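Side-chain contacts in enterobactin synthetase component F-related protein (Vibrio cholerae serotype O1, PDB 4OXI), which is the adenylation domain AlmE, which binds glycyl-adenosine-5'-phosphate and probably activates glycine with ATP for the lipopolysaccharide modification behind antimicrobial peptide resistance: residues V285-A290 / A295-H300; T311-A316 / Q320-H325; H342-Q347 / S504-A509. All coordinates share one frame; numbering follows the deposited sequence.

Contact 1: residues V285-A290 / A295-H300; sequences VVPELA and AEFIHH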
# COMPACT_ATOMS: atom_id res chain seq x y z
N VAL A 285 12.27 6.80 7.16
CA VAL A 285 11.86 5.40 7.16
C VAL A 285 11.71 4.85 8.57
O VAL A 285 12.67 4.86 9.35
CB VAL A 285 12.87 4.55 6.38
CG1 VAL A 285 12.51 3.06 6.45
CG2 VAL A 285 12.92 5.04 4.93
N VAL A 286 10.52 4.37 8.92
CA VAL A 286 10.29 3.81 10.25
C VAL A 286 10.92 2.42 10.34
O VAL A 286 10.50 1.51 9.63
CB VAL A 286 8.80 3.70 10.58
CG1 VAL A 286 8.59 3.01 11.93
CG2 VAL A 286 8.16 5.09 10.56
N PRO A 287 11.94 2.27 11.21
CA PRO A 287 12.61 0.97 11.39
C PRO A 287 11.58 -0.07 11.83
O PRO A 287 10.63 0.29 12.53
CB PRO A 287 13.59 1.23 12.54
CG PRO A 287 13.75 2.72 12.59
CD PRO A 287 12.43 3.29 12.14
N GLU A 288 11.76 -1.32 11.40
CA GLU A 288 10.86 -2.41 11.77
C GLU A 288 10.54 -2.39 13.27
O GLU A 288 9.38 -2.37 13.67
CB GLU A 288 11.48 -3.75 11.39
CG GLU A 288 10.62 -4.95 11.73
CD GLU A 288 9.43 -5.10 10.80
OE1 GLU A 288 8.41 -5.67 11.23
OE2 GLU A 288 9.53 -4.66 9.63
N LEU A 289 11.59 -2.36 14.09
CA LEU A 289 11.45 -2.36 15.56
C LEU A 289 10.91 -1.06 16.18
O LEU A 289 10.97 -0.90 17.40
CB LEU A 289 12.80 -2.67 16.21
CG LEU A 289 13.17 -4.14 16.43
CD1 LEU A 289 14.67 -4.29 16.52
CD2 LEU A 289 12.51 -4.64 17.70
N ALA A 290 10.40 -0.13 15.36
CA ALA A 290 9.80 1.12 15.86
C ALA A 290 8.37 1.27 15.42
O ALA A 290 7.69 2.21 15.82
CB ALA A 290 10.60 2.33 15.42
N ALA A 295 4.17 7.04 18.01
CA ALA A 295 4.20 8.37 18.61
C ALA A 295 5.60 8.76 19.07
O ALA A 295 6.04 9.90 18.86
CB ALA A 295 3.21 8.44 19.76
N GLU A 296 6.31 7.83 19.69
CA GLU A 296 7.70 8.09 20.06
C GLU A 296 8.57 8.36 18.84
O GLU A 296 9.46 9.21 18.88
CB GLU A 296 8.30 6.94 20.86
CG GLU A 296 7.64 6.69 22.21
CD GLU A 296 6.61 5.59 22.14
OE1 GLU A 296 6.65 4.68 23.00
OE2 GLU A 296 5.76 5.62 21.22
N PHE A 297 8.34 7.64 17.75
CA PHE A 297 9.11 7.88 16.53
C PHE A 297 8.83 9.31 16.02
O PHE A 297 9.75 10.05 15.71
CB PHE A 297 8.80 6.82 15.45
CG PHE A 297 9.72 6.90 14.25
CD1 PHE A 297 9.33 7.57 13.10
CD2 PHE A 297 10.98 6.32 14.28
CE1 PHE A 297 10.18 7.64 12.01
CE2 PHE A 297 11.83 6.40 13.20
CZ PHE A 297 11.43 7.06 12.06
N ILE A 298 7.56 9.68 15.97
CA ILE A 298 7.18 11.00 15.47
C ILE A 298 7.85 12.09 16.29
O ILE A 298 8.51 12.99 15.75
CB ILE A 298 5.64 11.20 15.51
CG1 ILE A 298 4.97 10.41 14.38
CG2 ILE A 298 5.29 12.68 15.42
CD1 ILE A 298 3.63 9.81 14.75
N HIS A 299 7.71 12.00 17.61
CA HIS A 299 8.33 12.97 18.50
C HIS A 299 9.87 12.99 18.41
O HIS A 299 10.48 14.05 18.32
CB HIS A 299 7.88 12.73 19.95
CG HIS A 299 8.58 13.60 20.94
ND1 HIS A 299 8.27 14.94 21.10
CD2 HIS A 299 9.59 13.34 21.80
CE1 HIS A 299 9.06 15.46 22.02
NE2 HIS A 299 9.86 14.52 22.46
N HIS A 300 10.48 11.81 18.42
CA HIS A 300 11.94 11.68 18.32
C HIS A 300 12.51 12.39 17.09
O HIS A 300 13.55 13.06 17.17
CB HIS A 300 12.29 10.19 18.24
CG HIS A 300 13.75 9.90 18.38
ND1 HIS A 300 14.58 9.74 17.29
CD2 HIS A 300 14.51 9.68 19.48
CE1 HIS A 300 15.80 9.46 17.72
NE2 HIS A 300 15.78 9.42 19.04
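Phe297 reaches from its helix into the bend of the 285-290 loop, where Val286, Pro287 and Ala290 meet its ring. Its CB leaves the helix pointing toward the loop, and with CG anti to the backbone N (chi1 -171°) the ring is carried outward to the loop backbone. Beyond CG the two sides of the ring have different neighbours. On one side, CD1 and CE1 share the CG2 methyl of Val286, at 3.7 Å from CD1 and 3.6 Å from CE1. On the other, CD2 lies 4.2 Å from the CB of Ala290, and CE2 comes within 3.3 Å of Pro287 CD, a tight apolar contact in which the proline ring meets the phenyl obliquely. At the tip, CZ reaches the main chain: Val285 O is 3.7 Å from Phe297 CZ, and the CA of Val286 lies over one face of the ring. The loop is itself tied by the backbone bond from Ala290 N to Pro287 O (2.9 Å), consistent with the bend that sets Ala290 beside the ring. The side-chain contacts are apolar, with one backbone carbonyl at the ring tip; they join the loop after strand 282-285 to helix 294-301. Trp70 of the adjacent, parallel strand 67-71 also touches Phe297, and the His301 ring of the same helix meets the phenyl with the planes at about 60°.

Contact 2: residues T311-A316 / Q320-H325; sequences TVIELA and QTLTPH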
# COMPACT_ATOMS: atom_id res chain seq x y z
N THR A 311 -5.09 2.09 13.18
CA THR A 311 -4.66 1.20 14.26
C THR A 311 -3.54 1.86 15.04
O THR A 311 -3.41 1.69 16.25
CB THR A 311 -4.13 -0.13 13.69
OG1 THR A 311 -5.20 -0.85 13.08
CG2 THR A 311 -3.55 -1.00 14.78
N VAL A 312 -2.73 2.63 14.34
CA VAL A 312 -1.61 3.30 14.97
C VAL A 312 -2.04 4.17 16.15
O VAL A 312 -1.34 4.26 17.16
CB VAL A 312 -0.81 4.09 13.91
CG1 VAL A 312 -0.05 5.25 14.53
CG2 VAL A 312 0.14 3.13 13.18
N ILE A 313 -3.23 4.77 16.05
CA ILE A 313 -3.74 5.62 17.13
C ILE A 313 -4.07 4.80 18.36
O ILE A 313 -3.76 5.20 19.48
CB ILE A 313 -5.02 6.37 16.71
CG1 ILE A 313 -4.78 7.18 15.43
CG2 ILE A 313 -5.49 7.28 17.86
CD1 ILE A 313 -6.08 7.69 14.77
N GLU A 314 -4.68 3.64 18.15
CA GLU A 314 -5.04 2.77 19.27
C GLU A 314 -3.79 2.30 19.99
O GLU A 314 -3.73 2.30 21.22
CB GLU A 314 -5.83 1.57 18.78
CG GLU A 314 -7.28 1.88 18.51
CD GLU A 314 -8.12 0.62 18.46
OE1 GLU A 314 -9.25 0.64 19.01
OE2 GLU A 314 -7.65 -0.37 17.89
N LEU A 315 -2.80 1.90 19.21
CA LEU A 315 -1.52 1.47 19.74
C LEU A 315 -0.85 2.57 20.57
O LEU A 315 -0.35 2.32 21.67
CB LEU A 315 -0.61 1.04 18.60
CG LEU A 315 0.82 0.68 18.96
CD1 LEU A 315 0.86 -0.40 20.04
CD2 LEU A 315 1.54 0.20 17.72
N ALA A 316 -0.85 3.79 20.04
CA ALA A 316 -0.24 4.89 20.76
C ALA A 316 -0.95 5.14 22.09
O ALA A 316 -0.30 5.49 23.08
CB ALA A 316 -0.24 6.15 19.90
N GLN A 320 0.21 4.62 26.36
CA GLN A 320 0.10 5.87 27.13
C GLN A 320 1.05 6.96 26.60
O GLN A 320 1.77 7.57 27.38
CB GLN A 320 0.37 5.58 28.61
CG GLN A 320 -0.27 4.28 29.11
CD GLN A 320 0.13 3.91 30.54
OE1 GLN A 320 0.51 4.77 31.34
NE2 GLN A 320 0.05 2.62 30.86
N THR A 321 1.04 7.19 25.29
CA THR A 321 1.95 8.16 24.67
C THR A 321 1.21 9.30 23.99
O THR A 321 1.84 10.20 23.43
CB THR A 321 2.87 7.51 23.60
OG1 THR A 321 2.08 6.76 22.66
CG2 THR A 321 3.88 6.59 24.24
N LEU A 322 -0.11 9.26 24.03
CA LEU A 322 -0.91 10.23 23.29
C LEU A 322 -1.51 11.27 24.21
O LEU A 322 -2.73 11.46 24.23
CB LEU A 322 -2.04 9.52 22.54
CG LEU A 322 -1.94 9.30 21.03
CD1 LEU A 322 -3.34 9.15 20.43
CD2 LEU A 322 -1.18 10.42 20.35
N THR A 323 -0.69 11.96 24.98
CA THR A 323 -1.22 12.99 25.85
C THR A 323 -1.42 14.27 25.04
O THR A 323 -0.76 14.46 24.01
CB THR A 323 -0.30 13.24 27.05
OG1 THR A 323 0.93 13.80 26.59
CG2 THR A 323 -0.02 11.93 27.77
N PRO A 324 -2.37 15.13 25.46
CA PRO A 324 -2.59 16.38 24.74
C PRO A 324 -1.31 17.20 24.59
O PRO A 324 -0.48 17.21 25.49
CB PRO A 324 -3.60 17.11 25.62
CG PRO A 324 -4.42 15.99 26.22
CD PRO A 324 -3.42 14.87 26.47
N HIS A 325 -1.16 17.82 23.42
CA HIS A 325 -0.01 18.66 23.09
C HIS A 325 1.31 17.90 22.98
O HIS A 325 2.36 18.52 22.77
CB HIS A 325 0.11 19.83 24.07
CG HIS A 325 -1.17 20.58 24.26
ND1 HIS A 325 -1.59 21.56 23.38
CD2 HIS A 325 -2.12 20.51 25.22
CE1 HIS A 325 -2.75 22.04 23.79
NE2 HIS A 325 -3.09 21.42 24.90
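A Schellman motif closes helix 311-318, and Ala316 and Thr321 form its 6→1 hydrogen-bonded pair. Gln320, with positive phi, is the C-prime residue that turns the chain, so that Thr321 N comes back to Ala316 O at 3.1 Å while Gln320 N bonds to Leu317 O. The same Ala316 carbonyl accepts a second, shorter bond: the hydroxyl OG1 of Thr321 donates to Ala316 O at 2.7 Å. The two donors use different directions. The amide approaches almost in line with the carbonyl bond (C=O...N angle 163°), whereas the hydroxyl comes in from the flank (118°), somewhat tilted from the carbonyl plane. Thr321 places OG1 there by setting it between its backbone N and carbonyl carbon, chi1 52°, so that hydroxyl and amide of one residue grip one oxygen in the last turn of the helix.

Beyond the turn the chain lays Leu322 back against the helix. Its branch carbon CG packs on the CB of Ala316 at 3.8 Å. Trp348 and Ala351 of helix 342-352 also touch Leu322, so this leucine is shared by two helices, while Thr321 packs on Ala295 and Glu296 of helix 294-301. The cap therefore lies where three helices of the AMP-binding region come together, some way from the ligand: the Ile313 side chain is about 11 Å from the bound glycyl-adenosine-5'-phosphate. One turn back from Ala316, the CG2 methyl of Ile313 meets the CD1 methyl of Leu322 at 3.8 Å, the two side chains running at a slant to each other.

Contact 3: residues H342-Q347 / S504-A509; sequences HDLAEQ and SESGYA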
# COMPACT_ATOMS: atom_id res chain seq x y z
N HIS A 342 -14.50 8.52 15.55
CA HIS A 342 -14.46 9.91 15.98
C HIS A 342 -13.58 10.08 17.20
O HIS A 342 -12.72 10.97 17.24
CB HIS A 342 -15.86 10.45 16.28
CG HIS A 342 -15.87 11.90 16.62
ND1 HIS A 342 -16.07 12.89 15.68
CD2 HIS A 342 -15.64 12.54 17.79
CE1 HIS A 342 -16.00 14.07 16.26
NE2 HIS A 342 -15.74 13.89 17.54
N ASP A 343 -13.78 9.20 18.19
CA ASP A 343 -13.04 9.26 19.45
C ASP A 343 -11.54 9.03 19.27
O ASP A 343 -10.72 9.61 20.00
CB ASP A 343 -13.63 8.28 20.47
CG ASP A 343 -15.04 8.68 20.93
OD1 ASP A 343 -15.37 9.89 20.87
OD2 ASP A 343 -15.81 7.78 21.35
N LEU A 344 -11.17 8.18 18.32
CA LEU A 344 -9.75 7.99 18.00
C LEU A 344 -9.18 9.24 17.34
O LEU A 344 -8.11 9.72 17.72
CB LEU A 344 -9.55 6.80 17.08
CG LEU A 344 -9.63 5.41 17.70
CD1 LEU A 344 -9.13 4.39 16.69
CD2 LEU A 344 -8.82 5.35 19.00
N ALA A 345 -9.89 9.77 16.35
CA ALA A 345 -9.38 10.93 15.65
C ALA A 345 -9.26 12.09 16.63
O ALA A 345 -8.32 12.89 16.54
CB ALA A 345 -10.26 11.29 14.48
N GLU A 346 -10.20 12.18 17.57
CA GLU A 346 -10.17 13.25 18.57
C GLU A 346 -8.93 13.17 19.46
O GLU A 346 -8.26 14.17 19.69
CB GLU A 346 -11.44 13.27 19.42
CG GLU A 346 -11.37 14.19 20.65
CD GLU A 346 -11.23 15.68 20.31
OE1 GLU A 346 -11.47 16.07 19.14
OE2 GLU A 346 -10.87 16.46 21.22
N GLN A 347 -8.62 11.96 19.94
CA GLN A 347 -7.46 11.80 20.80
C GLN A 347 -6.15 12.07 20.06
O GLN A 347 -5.20 12.59 20.64
CB GLN A 347 -7.46 10.42 21.45
CG GLN A 347 -8.47 10.30 22.58
CD GLN A 347 -8.64 8.88 23.07
OE1 GLN A 347 -9.42 8.11 22.50
NE2 GLN A 347 -7.92 8.53 24.12
N SER A 504 -10.36 -4.78 19.01
CA SER A 504 -10.14 -3.65 19.89
C SER A 504 -11.46 -2.91 20.10
O SER A 504 -12.48 -3.27 19.49
CB SER A 504 -9.10 -2.72 19.28
OG SER A 504 -9.64 -2.09 18.12
N GLU A 505 -11.46 -1.87 20.93
CA GLU A 505 -12.68 -1.11 21.17
C GLU A 505 -13.19 -0.43 19.91
O GLU A 505 -14.38 -0.13 19.79
CB GLU A 505 -12.47 -0.07 22.27
CG GLU A 505 -11.98 -0.65 23.58
CD GLU A 505 -11.80 0.43 24.64
OE1 GLU A 505 -11.71 1.62 24.28
OE2 GLU A 505 -11.73 0.07 25.84
N SER A 506 -12.30 -0.19 18.95
CA SER A 506 -12.70 0.42 17.69
C SER A 506 -13.18 -0.61 16.69
O SER A 506 -13.57 -0.27 15.57
CB SER A 506 -11.56 1.24 17.09
OG SER A 506 -10.98 2.11 18.06
N GLY A 507 -13.16 -1.88 17.08
CA GLY A 507 -13.56 -2.96 16.20
C GLY A 507 -12.46 -3.44 15.26
O GLY A 507 -12.74 -4.18 14.31
N TYR A 508 -11.21 -3.03 15.49
CA TYR A 508 -10.11 -3.48 14.64
C TYR A 508 -9.63 -4.85 15.11
O TYR A 508 -9.42 -5.06 16.31
CB TYR A 508 -8.93 -2.48 14.66
CG TYR A 508 -9.28 -1.03 14.31
CD1 TYR A 508 -10.35 -0.72 13.48
CD2 TYR A 508 -8.52 0.02 14.82
CE1 TYR A 508 -10.65 0.61 13.17
CE2 TYR A 508 -8.82 1.35 14.52
CZ TYR A 508 -9.88 1.63 13.70
OH TYR A 508 -10.17 2.94 13.40
N ALA A 509 -9.48 -5.78 14.17
CA ALA A 509 -9.00 -7.14 14.45
C ALA A 509 -7.50 -7.22 14.31
O ALA A 509 -6.95 -6.84 13.28
CB ALA A 509 -9.66 -8.14 13.50
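Ser504 OG is gripped from several directions inside a type I turn, Ser504 to Gly507, that brings Ser506 and Tyr508 up to Leu344. The amide of Tyr508 donates to Ser504 OG at 3.2 Å, the amide of Ser506 adds a weak bond, and the carboxylate of Glu314 on helix 311-318 is a further partner. Gly507 N bonds to Ser504 O, and Ser504 N to Tyr508 O at 2.9 Å; with Gly507 at positive phi this is a type I turn with a G1 bulge, a pattern common in the tight turns of beta hairpins; here it lies in the loop between strands 496-500 and 512-516. The turn belongs to the C-terminal subdomain, as in related adenylation enzymes, and faces helix 342-352 of the large N-terminal one.

Leu344 alone carries the helix side. Its CD1 methyl enters the corner between serine and tyrosine: CD1 is 3.2 Å from Ser506 OG, a close methyl-to-hydroxyl packing, and 3.7 Å from Tyr508 CE2, meeting the ring obliquely. Both hydroxyls have partners, Glu314 OE1 for Ser506 and the carbonyl O of Ala339 for Tyr508, so both polar ends are hydrogen-bonded to groups outside the two segments. Within the loop, Ser506 CB sits over the centre of the Tyr508 ring, 3.7 Å above its plane.

In the fold
The three contacts lie in a row, with 311-316 / 320-325 in the middle. Contacts 1 and 2, with centres 13 Å apart, touch where Ala295 CB meets Thr321 OG1 at 3.5 Å. Contacts 2 and 3, only 11 Å apart between centres, are joined by two probable hydrogen bonds of Glu314, OE1 to Ser506 OG at 2.5 Å and OE2 to Ser504 OG at 2.6 Å. Contacts 1 and 3 stay about 9 Å apart at their nearest atoms. The Tyr508 side chain of contact 3 is about 8 Å from the bound glycyl-adenosine-5'-phosphate and that of Ile313 in contact 2 about 11 Å.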